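Local coordinates for protein pectate lyase II (Xanthomonas campestris pv. campestris, PDB 2QY1) that probably cleaves the polygalacturonate chains of plant cell walls by beta-elimination, acting as a secreted pectate lyase, at residues Y174-L179 against E205-L210; G214-Y219 against G237-E242; G262-I267 against I293-F298. The protein carries 2 engineered substitutions. All blocks are in the same frame, centred on the assembly; numbering follows the deposited sequence.

Contact 1. Residues Y174-L179 against E205-L210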
# COMPACT_ATOMS: atom_id res chain seq x y z
N TYR A 174 -4.49 -9.98 6.05
CA TYR A 174 -3.42 -9.90 5.06
C TYR A 174 -2.07 -10.05 5.75
O TYR A 174 -1.83 -9.39 6.76
CB TYR A 174 -3.50 -8.56 4.32
CG TYR A 174 -3.12 -8.67 2.87
CD1 TYR A 174 -4.08 -8.96 1.90
CD2 TYR A 174 -1.79 -8.52 2.47
CE1 TYR A 174 -3.72 -9.09 0.57
CE2 TYR A 174 -1.44 -8.65 1.14
CZ TYR A 174 -2.40 -8.94 0.20
OH TYR A 174 -2.05 -9.07 -1.13
N GLN A 175 -1.21 -10.92 5.24
CA GLN A 175 0.08 -11.15 5.90
C GLN A 175 1.07 -10.00 5.70
O GLN A 175 1.58 -9.44 6.67
CB GLN A 175 0.73 -12.47 5.47
CG GLN A 175 1.92 -12.86 6.37
CD GLN A 175 2.90 -13.84 5.73
OE1 GLN A 175 2.71 -14.27 4.59
NE2 GLN A 175 3.94 -14.20 6.47
N LYS A 176 1.33 -9.66 4.44
CA LYS A 176 2.35 -8.67 4.10
C LYS A 176 1.74 -7.46 3.41
O LYS A 176 1.48 -7.48 2.20
CB LYS A 176 3.46 -9.32 3.27
CG LYS A 176 4.34 -10.23 4.12
CD LYS A 176 5.36 -11.00 3.31
CE LYS A 176 6.55 -11.42 4.17
NZ LYS A 176 6.17 -12.28 5.33
N VAL A 177 1.52 -6.40 4.18
CA VAL A 177 0.66 -5.28 3.77
C VAL A 177 1.25 -4.38 2.68
O VAL A 177 0.64 -4.20 1.63
CB VAL A 177 0.21 -4.42 4.98
CG1 VAL A 177 -0.65 -3.24 4.53
CG2 VAL A 177 -0.55 -5.28 5.97
N ALA A 178 2.42 -3.82 2.95
CA ALA A 178 2.97 -2.78 2.10
C ALA A 178 4.49 -2.82 2.04
O ALA A 178 5.17 -2.60 3.05
CB ALA A 178 2.49 -1.40 2.57
N LEU A 179 5.02 -3.11 0.86
CA LEU A 179 6.45 -3.09 0.62
C LEU A 179 6.85 -1.78 -0.03
O LEU A 179 6.14 -1.25 -0.89
CB LEU A 179 6.87 -4.27 -0.27
CG LEU A 179 8.35 -4.53 -0.53
CD1 LEU A 179 9.09 -4.89 0.76
CD2 LEU A 179 8.51 -5.65 -1.55
N GLU A 205 -0.19 -9.00 9.55
CA GLU A 205 1.01 -9.51 10.23
C GLU A 205 2.20 -8.56 10.23
O GLU A 205 2.72 -8.23 11.30
CB GLU A 205 1.40 -10.90 9.70
CG GLU A 205 0.40 -11.99 10.05
CD GLU A 205 0.97 -13.40 9.96
OE1 GLU A 205 0.23 -14.35 10.29
OE2 GLU A 205 2.16 -13.57 9.58
N SER A 206 2.63 -8.12 9.05
CA SER A 206 3.85 -7.32 8.93
C SER A 206 3.87 -6.43 7.68
O SER A 206 2.96 -6.49 6.85
CB SER A 206 5.09 -8.22 8.95
OG SER A 206 5.18 -8.96 7.74
N ARG A 207 4.94 -5.63 7.57
CA ARG A 207 5.14 -4.69 6.46
C ARG A 207 4.05 -3.62 6.45
O ARG A 207 3.25 -3.56 5.52
CB ARG A 207 5.17 -5.40 5.10
CG ARG A 207 6.21 -6.48 4.89
CD ARG A 207 6.20 -6.84 3.42
NE ARG A 207 7.11 -7.93 3.07
CZ ARG A 207 7.13 -8.52 1.87
NH1 ARG A 207 6.29 -8.14 0.91
NH2 ARG A 207 7.99 -9.50 1.63
N VAL A 208 4.02 -2.79 7.49
CA VAL A 208 2.93 -1.81 7.61
C VAL A 208 3.39 -0.34 7.75
O VAL A 208 2.98 0.35 8.69
CB VAL A 208 1.94 -2.19 8.75
CG1 VAL A 208 0.55 -1.76 8.38
CG2 VAL A 208 1.94 -3.70 9.02
N PRO A 209 4.24 0.15 6.82
CA PRO A 209 4.89 -0.50 5.69
C PRO A 209 6.28 -1.02 6.04
O PRO A 209 6.85 -0.65 7.07
CB PRO A 209 5.01 0.64 4.68
CG PRO A 209 5.23 1.86 5.53
CD PRO A 209 4.57 1.59 6.87
N LEU A 210 6.82 -1.88 5.18
CA LEU A 210 8.25 -2.18 5.22
C LEU A 210 8.90 -1.15 4.30
O LEU A 210 8.69 -1.17 3.09
CB LEU A 210 8.53 -3.61 4.72
CG LEU A 210 9.93 -4.22 4.91
CD1 LEU A 210 9.93 -5.67 4.45
CD2 LEU A 210 11.04 -3.44 4.19
O HOH W 1 3.83 -6.38 0.88
O HOH W 2 5.30 -11.56 8.27
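With CG of Arg207 set opposite its own carbonyl carbon (chi1 -58°) and the chain straight from there to NE, the guanidinium is carried across the 174-179 segment, between the side chains of Lys176 and Leu179. Lys176 leaves its backbone in a similar way, and the extended part of its chain lays CD and CE over the flat group; the bend at chi4 (59°) then turns the ammonium off it to a water that Ser206 OG also binds. Lys176 CD sits over the middle of one face, 3.4 Å from Arg207 CZ. On the opposite face Leu179 CD1 lies 4.1 Å above the guanidinium plane, displaced toward its rim, so the group is sandwiched between aliphatic carbons. A water in the guanidinium plane takes a bond from Arg207 NH1 (3.0 Å) and gives one to Lys176 O, which helps to fix the rotation of the plane. Leu179 also runs alongside Leu210, their CD1 atoms 3.9 Å apart.

The backbones pair in two short parallel ladders. In the first, Ser206 N binds Gln175 O at 2.9 Å and Val177 N meets Ser206 O at 3.0 Å, almost straight at 173°. In the second, Leu210 N reaches Ala178 O at 2.8 Å. Between them the register slips by one residue: Arg207 adopts a left-handed backbone conformation, its carbonyl accepts from Ala178 N at 2.7 Å, and a cis peptide precedes Pro209. Val177, Val208 and Pro209 turn inward, toward Phe201 and Ile218 among others, while Glu205 extends to a salt bridge with Lys142. Neighbouring coils of a right-handed parallel beta-helix, the polysaccharide lyase 1 fold, are joined here at a corner, and Arg207-Val208-Pro209 matches the Arg-x-Pro sequence that lies in the substrate cleft of relatives.

Contact 2. Residues G214-Y219 against G237-E242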
# COMPACT_ATOMS: atom_id res chain seq x y z
N GLY A 214 14.80 6.04 1.09
CA GLY A 214 13.83 7.09 0.79
C GLY A 214 13.22 7.78 2.00
O GLY A 214 13.66 7.58 3.14
N LEU A 215 12.22 8.61 1.74
CA LEU A 215 11.51 9.34 2.78
C LEU A 215 10.03 9.02 2.73
O LEU A 215 9.46 8.87 1.64
CB LEU A 215 11.71 10.85 2.64
CG LEU A 215 13.15 11.39 2.59
CD1 LEU A 215 13.15 12.87 2.21
CD2 LEU A 215 13.87 11.17 3.91
N SER A 216 9.42 8.90 3.90
CA SER A 216 7.98 8.67 3.98
C SER A 216 7.33 9.55 5.04
O SER A 216 7.98 10.00 5.99
CB SER A 216 7.66 7.19 4.23
OG SER A 216 7.92 6.84 5.57
N HIS A 217 6.04 9.78 4.85
CA HIS A 217 5.22 10.47 5.83
C HIS A 217 4.03 9.57 6.11
O HIS A 217 3.19 9.34 5.24
CB HIS A 217 4.79 11.83 5.30
CG HIS A 217 4.06 12.68 6.29
ND1 HIS A 217 3.19 13.68 5.90
CD2 HIS A 217 4.05 12.68 7.64
CE1 HIS A 217 2.69 14.26 6.98
NE2 HIS A 217 3.19 13.67 8.05
N ILE A 218 3.99 9.03 7.33
CA ILE A 218 2.97 8.06 7.74
C ILE A 218 2.13 8.71 8.84
O ILE A 218 2.57 8.79 9.99
CB ILE A 218 3.64 6.74 8.22
CG1 ILE A 218 4.48 6.12 7.09
CG2 ILE A 218 2.59 5.73 8.73
CD1 ILE A 218 5.56 5.14 7.56
N TYR A 219 0.94 9.18 8.49
CA TYR A 219 0.10 9.93 9.44
C TYR A 219 -1.37 9.56 9.40
O TYR A 219 -1.88 9.18 8.35
CB TYR A 219 0.30 11.45 9.29
CG TYR A 219 -0.42 12.12 8.13
CD1 TYR A 219 -1.71 12.64 8.29
CD2 TYR A 219 0.20 12.26 6.89
CE1 TYR A 219 -2.37 13.25 7.22
CE2 TYR A 219 -0.44 12.88 5.82
CZ TYR A 219 -1.73 13.37 5.99
OH TYR A 219 -2.37 13.98 4.93
N GLY A 237 16.40 4.67 5.41
CA GLY A 237 15.12 5.34 5.21
C GLY A 237 14.73 6.15 6.44
O GLY A 237 15.11 5.81 7.56
N ILE A 238 14.01 7.24 6.22
CA ILE A 238 13.48 8.03 7.33
C ILE A 238 11.97 8.17 7.17
O ILE A 238 11.48 8.45 6.08
CB ILE A 238 14.16 9.43 7.42
CG1 ILE A 238 15.68 9.28 7.59
CG2 ILE A 238 13.57 10.25 8.58
CD1 ILE A 238 16.48 10.58 7.43
N ALA A 239 11.24 7.94 8.26
CA ALA A 239 9.79 8.07 8.25
C ALA A 239 9.32 9.10 9.27
O ALA A 239 9.64 9.01 10.46
CB ALA A 239 9.14 6.72 8.53
N LYS A 240 8.56 10.09 8.80
CA LYS A 240 7.85 11.00 9.70
C LYS A 240 6.55 10.31 10.10
O LYS A 240 5.63 10.18 9.29
CB LYS A 240 7.59 12.35 9.03
CG LYS A 240 6.93 13.37 9.94
CD LYS A 240 6.78 14.73 9.27
CE LYS A 240 6.20 15.76 10.24
NZ LYS A 240 7.16 16.13 11.32
N ILE A 241 6.49 9.86 11.35
CA ILE A 241 5.36 9.10 11.86
C ILE A 241 4.54 9.99 12.80
O ILE A 241 4.97 10.27 13.92
CB ILE A 241 5.82 7.79 12.57
CG1 ILE A 241 6.67 6.94 11.61
CG2 ILE A 241 4.62 7.00 13.10
CD1 ILE A 241 7.37 5.76 12.26
N GLU A 242 3.37 10.41 12.33
CA GLU A 242 2.62 11.49 12.96
C GLU A 242 1.14 11.16 13.17
O GLU A 242 0.47 10.70 12.25
CB GLU A 242 2.76 12.75 12.10
CG GLU A 242 2.07 14.00 12.63
CD GLU A 242 2.17 15.19 11.70
OE1 GLU A 242 1.68 16.27 12.08
OE2 GLU A 242 2.74 15.06 10.59
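His217 and Glu242 are joined across this strand pair by a side-chain hydrogen bond: His217 NE2 donates to Glu242 OE2 at 2.9 Å, with the oxygen close to the ring plane and approached nearly along its C-O axis. Ring and carboxylate are turned 34° from each other. The imidazole swings over the partner strand because CG stands opposite the backbone N (chi1 -174°), and its CD2 edge comes 3.4 Å from Lys240 O. Both ends of the pair are fixed from outside, His217 ND1 by Tyr304 OH and Glu242 OE2 by Tyr306 OH, so OE2 is shared by the imidazole N-H and the Tyr306 hydroxyl in a buried setting, while Tyr219 CD2 lies over one face of the imidazole, toward its rim.

Five consecutive bridges, Leu215 with Ile238 through Tyr219 with Glu242, keep strands 215-219 and 238-242 in unbroken parallel register, their axes 4.6 Å apart and 14° from parallel. This is the ladder between successive coils of a right-handed parallel beta-helix, in which aligned positions stack from coil to coil; on the inward face Ile218 lies level with Ile241, like beside like. Packing there is close: Ser216 OG, held by Gln211, presses to 3.2 Å from Ala239 CB, and Ile218 CD1 lies 4.0 Å from that same methyl. Ile218 and Ile241 both continue to Ile231 on another face of the beta-helix.

The outward face is the looser, more solvent-reached side. Lys240 runs beside His217, its CG 3.7 Å from CD2, but the chain then leads away and the residue remains partly exposed. Leu215, likewise partly exposed, offers just CD2 to Ile238 CB at 3.9 Å and rests against Pro299 and Glu300.

Contact 3. Residues G262-I267 against I293-F298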
# COMPACT_ATOMS: atom_id res chain seq x y z
N GLY A 262 16.91 1.89 9.74
CA GLY A 262 16.21 3.10 9.31
C GLY A 262 15.81 3.92 10.53
O GLY A 262 15.94 3.45 11.66
N TYR A 263 15.31 5.13 10.29
CA TYR A 263 15.08 6.10 11.36
C TYR A 263 13.67 6.68 11.31
O TYR A 263 12.97 6.57 10.30
CB TYR A 263 16.13 7.22 11.29
CG TYR A 263 17.55 6.70 11.22
CD1 TYR A 263 18.28 6.46 12.38
CD2 TYR A 263 18.17 6.45 9.99
CE1 TYR A 263 19.59 5.98 12.32
CE2 TYR A 263 19.47 5.96 9.92
CZ TYR A 263 20.17 5.73 11.09
OH TYR A 263 21.46 5.26 11.03
N TRP A 264 13.26 7.31 12.42
CA TRP A 264 11.91 7.86 12.52
C TRP A 264 11.81 9.17 13.30
O TRP A 264 12.55 9.40 14.26
CB TRP A 264 10.94 6.82 13.11
CG TRP A 264 11.47 6.07 14.30
CD1 TRP A 264 11.55 6.52 15.58
CD2 TRP A 264 11.98 4.74 14.30
NE1 TRP A 264 12.09 5.54 16.39
CE2 TRP A 264 12.36 4.44 15.63
CE3 TRP A 264 12.15 3.76 13.31
CZ2 TRP A 264 12.90 3.20 15.99
CZ3 TRP A 264 12.70 2.53 13.67
CH2 TRP A 264 13.06 2.26 15.00
N ASP A 265 10.89 10.02 12.85
CA ASP A 265 10.53 11.26 13.52
C ASP A 265 9.10 11.09 14.04
O ASP A 265 8.14 11.06 13.26
CB ASP A 265 10.63 12.43 12.53
CG ASP A 265 10.65 13.79 13.22
OD1 ASP A 265 10.14 13.92 14.36
OD2 ASP A 265 11.17 14.75 12.61
N LEU A 266 8.98 10.95 15.35
CA LEU A 266 7.70 10.63 15.99
C LEU A 266 7.08 11.86 16.66
O LEU A 266 7.74 12.54 17.44
CB LEU A 266 7.89 9.52 17.03
CG LEU A 266 8.20 8.10 16.55
CD1 LEU A 266 8.85 7.29 17.66
CD2 LEU A 266 6.96 7.39 16.04
N ILE A 267 5.82 12.13 16.33
CA ILE A 267 5.07 13.22 16.97
C ILE A 267 3.57 12.90 17.05
O ILE A 267 2.98 12.40 16.09
CB ILE A 267 5.23 14.60 16.25
CG1 ILE A 267 6.52 14.70 15.42
CG2 ILE A 267 5.16 15.75 17.27
CD1 ILE A 267 6.38 14.21 13.98
N ILE A 293 10.48 7.55 21.18
CA ILE A 293 11.43 8.65 21.00
C ILE A 293 11.98 8.66 19.56
O ILE A 293 12.30 7.61 19.01
CB ILE A 293 12.56 8.62 22.08
CG1 ILE A 293 13.15 10.02 22.33
CG2 ILE A 293 13.62 7.54 21.79
CD1 ILE A 293 14.29 10.44 21.40
N SER A 294 12.05 9.85 18.97
CA SER A 294 12.54 10.03 17.60
C SER A 294 14.03 9.70 17.46
O SER A 294 14.84 10.08 18.30
CB SER A 294 12.28 11.46 17.12
OG SER A 294 10.90 11.76 17.13
N THR A 295 14.38 8.99 16.39
CA THR A 295 15.78 8.62 16.15
C THR A 295 16.46 9.52 15.12
O THR A 295 17.69 9.59 15.07
CB THR A 295 15.92 7.13 15.74
OG1 THR A 295 15.05 6.84 14.64
CG2 THR A 295 15.59 6.22 16.92
N LYS A 296 15.66 10.21 14.31
CA LYS A 296 16.15 11.26 13.41
C LYS A 296 15.07 12.29 13.14
O LYS A 296 13.88 11.97 13.11
CB LYS A 296 16.64 10.68 12.08
CG LYS A 296 18.13 10.45 12.01
CD LYS A 296 18.56 10.10 10.59
CE LYS A 296 20.02 9.67 10.54
NZ LYS A 296 20.44 9.31 9.16
N VAL A 297 15.49 13.54 12.95
CA VAL A 297 14.59 14.58 12.47
C VAL A 297 14.41 14.43 10.96
O VAL A 297 15.37 14.14 10.24
CB VAL A 297 15.10 16.01 12.87
CG1 VAL A 297 16.44 16.34 12.20
CG2 VAL A 297 14.05 17.07 12.55
N PHE A 298 13.18 14.60 10.49
CA PHE A 298 12.89 14.56 9.06
C PHE A 298 13.75 15.61 8.35
O PHE A 298 13.65 16.80 8.66
CB PHE A 298 11.40 14.78 8.81
CG PHE A 298 10.94 14.31 7.46
CD1 PHE A 298 10.75 12.95 7.20
CD2 PHE A 298 10.69 15.22 6.44
CE1 PHE A 298 10.32 12.52 5.95
CE2 PHE A 298 10.26 14.80 5.19
CZ PHE A 298 10.07 13.44 4.94
O HOH W 3 15.74 3.97 14.33
O HOH W 4 12.98 5.05 19.37
O HOH W 5 11.17 14.62 17.55
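Lys296 lies across the face of Tyr263, its extended chain following the ring obliquely from CB to the ammonium. CE stands 3.7 Å from the ring centroid and close to the normal, a CH-pi contact. NZ is 4.0 Å from the same centroid and 29° off the normal, a cation-pi arrangement in which the charge still lies over the ring although the methylene before it is the better centred.

Thr295 is set differently: its side chain crosses Tyr263 at about a right angle and points its hydroxyl back at the strand. OG1, placed between its own backbone N and carbonyl carbon (chi1 52°), accepts from Trp264 N at 2.9 Å and at the same time hovers 3.5 Å above the Trp264 ring plane, toward the rim. A water links it to Gly262 O. The indole turns its NE1 edge to Ile293 O, a weak direct bond reinforced by a water that joins both atoms.

Trp264 O receives two backbone donors, Thr295 N at 2.8 Å and Lys296 N at 3.2 Å, the second from 48° above the carbonyl plane. On the next residues, Ser294 OG accepts from Leu266 N at 2.7 Å, and Asp265 brings its carboxylate to the crossing segment, where OD2 takes Phe298 N on its anti side (2.9 Å).

Segment 293-298 thus runs across strand 263-267 rather than pairing with it, and hydroxyls stand in for the carbonyls that a further strand would supply to Trp264 N and Leu266 N. The strand's other edge bonds to 238-242, so the arrangement is that of a loop closing the outer edge of the last strand in this parallel beta-helix stack.

Contact 2 is the buried one, contact 1 is partly buried and contact 3 lies at the surface, its centre about 21 Å from the centre of the chain. Contacts 1 and 2 both join coil to coil by parallel backbone ladders, but the first is interrupted at a corner and the second is continuous; they touch inside the beta-helix, where Pro209 meets Ile218. Contact 3 continues the coil stack of contact 2, since strands 238-242 and 263-267 are neighbours, and then ends it. The chemistry follows the place: aliphatic carbons around an arginine in 174-179 with 205-210, a buried histidine-carboxylate bond in 214-219 with 237-242, and hydroxyls, waters and a cation-pi contact in 262-267 with 293-298.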